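Local coordinates for SsfS6 (Streptomyces sp. SF2575, PDB 4FZR), which is a GT-B-fold protein of the erythromycin biosynthesis protein CIII-like family, built from two domains that each hold a parallel beta-sheet, at residues V48-N53 with L63-T68. Numbering follows the deposited sequence.
Sequences VAASEN and LPFAPT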
loop_
_atom_site.group_PDB
_atom_site.type_symbol
_atom_site.label_atom_id
_atom_site.label_comp_id
_atom_site.label_asym_id
_atom_site.label_seq_id
_atom_site.Cartn_x
_atom_site.Cartn_y
_atom_site.Cartn_z
ATOM N N VAL A 48 -3.957 9.011 -6.701
ATOM C CA VAL A 48 -3.200 10.043 -6.002
ATOM C C VAL A 48 -2.530 10.970 -7.008
ATOM O O VAL A 48 -1.722 10.531 -7.829
ATOM C CB VAL A 48 -2.136 9.442 -5.070
ATOM C CG1 VAL A 48 -1.372 10.550 -4.351
ATOM C CG2 VAL A 48 -2.791 8.499 -4.073
ATOM N N ALA A 49 -2.882 12.250 -6.946
ATOM C CA ALA A 49 -2.344 13.237 -7.870
ATOM C C ALA A 49 -1.381 14.173 -7.142
ATOM O O ALA A 49 -1.723 14.749 -6.109
ATOM C CB ALA A 49 -3.477 14.024 -8.516
ATOM N N ALA A 50 -0.172 14.311 -7.679
ATOM C CA ALA A 50 0.857 15.136 -7.053
ATOM C C ALA A 50 1.923 15.529 -8.073
ATOM O O ALA A 50 1.831 15.165 -9.245
ATOM C CB ALA A 50 1.488 14.394 -5.878
ATOM N N SER A 51 2.931 16.276 -7.627
ATOM C CA SER A 51 4.015 16.697 -8.509
ATOM C C SER A 51 4.781 15.486 -9.046
ATOM O O SER A 51 4.869 14.452 -8.385
ATOM C CB SER A 51 4.964 17.648 -7.777
ATOM O OG SER A 51 5.635 16.990 -6.717
ATOM N N GLU A 52 5.334 15.629 -10.247
ATOM C CA GLU A 52 6.023 14.538 -10.930
ATOM C C GLU A 52 7.031 13.829 -10.033
ATOM O O GLU A 52 7.187 12.607 -10.105
ATOM C CB GLU A 52 6.743 15.074 -12.167
ATOM C CG GLU A 52 7.492 14.010 -12.954
ATOM C CD GLU A 52 6.567 13.166 -13.805
ATOM O OE1 GLU A 52 5.742 13.750 -14.540
ATOM O OE2 GLU A 52 6.656 11.921 -13.735
ATOM N N ASN A 53 7.720 14.594 -9.194
ATOM C CA ASN A 53 8.786 14.040 -8.361
ATOM C C ASN A 53 8.283 13.207 -7.181
ATOM O O ASN A 53 9.066 12.541 -6.503
ATOM C CB ASN A 53 9.724 15.149 -7.870
ATOM C CG ASN A 53 9.014 16.198 -7.035
ATOM O OD1 ASN A 53 8.172 16.943 -7.533
ATOM N ND2 ASN A 53 9.369 16.273 -5.757
ATOM N N LEU A 63 0.210 2.636 -4.578
ATOM C CA LEU A 63 -0.958 3.402 -5.008
ATOM C C LEU A 63 -0.822 3.941 -6.438
ATOM O O LEU A 63 0.284 4.188 -6.915
ATOM C CB LEU A 63 -1.224 4.556 -4.032
ATOM C CG LEU A 63 -1.630 4.149 -2.610
ATOM C CD1 LEU A 63 -1.599 5.349 -1.679
ATOM C CD2 LEU A 63 -3.012 3.505 -2.594
ATOM N N PRO A 64 -1.958 4.114 -7.134
ATOM C CA PRO A 64 -1.966 4.702 -8.480
ATOM C C PRO A 64 -1.562 6.174 -8.470
ATOM O O PRO A 64 -1.975 6.902 -7.572
ATOM C CB PRO A 64 -3.431 4.559 -8.919
ATOM C CG PRO A 64 -4.011 3.516 -8.028
ATOM C CD PRO A 64 -3.301 3.668 -6.724
ATOM N N PHE A 65 -0.785 6.598 -9.465
ATOM C CA PHE A 65 -0.237 7.953 -9.500
ATOM C C PHE A 65 -0.507 8.694 -10.809
ATOM O O PHE A 65 -0.515 8.097 -11.880
ATOM C CB PHE A 65 1.276 7.911 -9.274
ATOM C CG PHE A 65 1.952 9.241 -9.467
ATOM C CD1 PHE A 65 1.874 10.219 -8.487
ATOM C CD2 PHE A 65 2.655 9.518 -10.630
ATOM C CE1 PHE A 65 2.490 11.446 -8.658
ATOM C CE2 PHE A 65 3.275 10.748 -10.806
ATOM C CZ PHE A 65 3.192 11.712 -9.820
ATOM N N ALA A 66 -0.706 10.005 -10.704
ATOM C CA ALA A 66 -0.837 10.878 -11.868
ATOM C C ALA A 66 -0.227 12.241 -11.542
ATOM O O ALA A 66 -0.510 12.807 -10.490
ATOM C CB ALA A 66 -2.298 11.034 -12.259
ATOM N N PRO A 67 0.612 12.774 -12.445
ATOM C CA PRO A 67 1.334 14.019 -12.160
ATOM C C PRO A 67 0.499 15.269 -12.431
ATOM O O PRO A 67 -0.224 15.312 -13.424
ATOM C CB PRO A 67 2.518 13.950 -13.123
ATOM C CG PRO A 67 1.976 13.204 -14.310
ATOM C CD PRO A 67 0.950 12.232 -13.775
ATOM N N THR A 68 0.596 16.270 -11.560
ATOM C CA THR A 68 -0.170 17.506 -11.723
ATOM C C THR A 68 0.721 18.696 -12.073
ATOM O O THR A 68 0.229 19.783 -12.373
ATOM C CB THR A 68 -0.982 17.832 -10.457
ATOM O OG1 THR A 68 -0.106 17.924 -9.326
ATOM C CG2 THR A 68 -2.026 16.752 -10.213
HETATM O O HOH W 1 -1.648 17.752 -6.992
#
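V48, A49 and A50 pair in parallel with F65, A66 and P67. These residues lie on the two strands of the beta-alpha-beta unit 45-51, 55-60, 65-67, at one edge of the N-terminal Rossmann-like sheet of the GT-B fold. Four backbone hydrogen bonds join the two segments. V48 N donates to P64 O (3.0 Å) and A66 N to V48 O (3.1 Å). A50 N then donates to A66 O (3.2 Å), and T68 N closes the series on A50 O (2.8 Å). There the donor sits above the carbonyl plane, 46° out of it. CA-H...O contacts run alongside: F65 CA to V48 O, A49 CA to A66 O, P67 CA to A50 O.

Side-chain packing flanks the strands. With chi1 at 173°, the F65 ring swings opposite its own backbone N, and CE1 comes 4.2 Å from A50 CB. S51 O meets the ring edge at CZ. V58 of helix 55-60 packs on V48, L63 and F65. On the other face L118 of helix 93-122 touches A49 and A66. Q216 of the second subunit packs on E52 and P67.

One water bridges T68 OG1 and, weakly, A49 O. The methyl CG2 of T68 lies 3.5 Å from A49 CB.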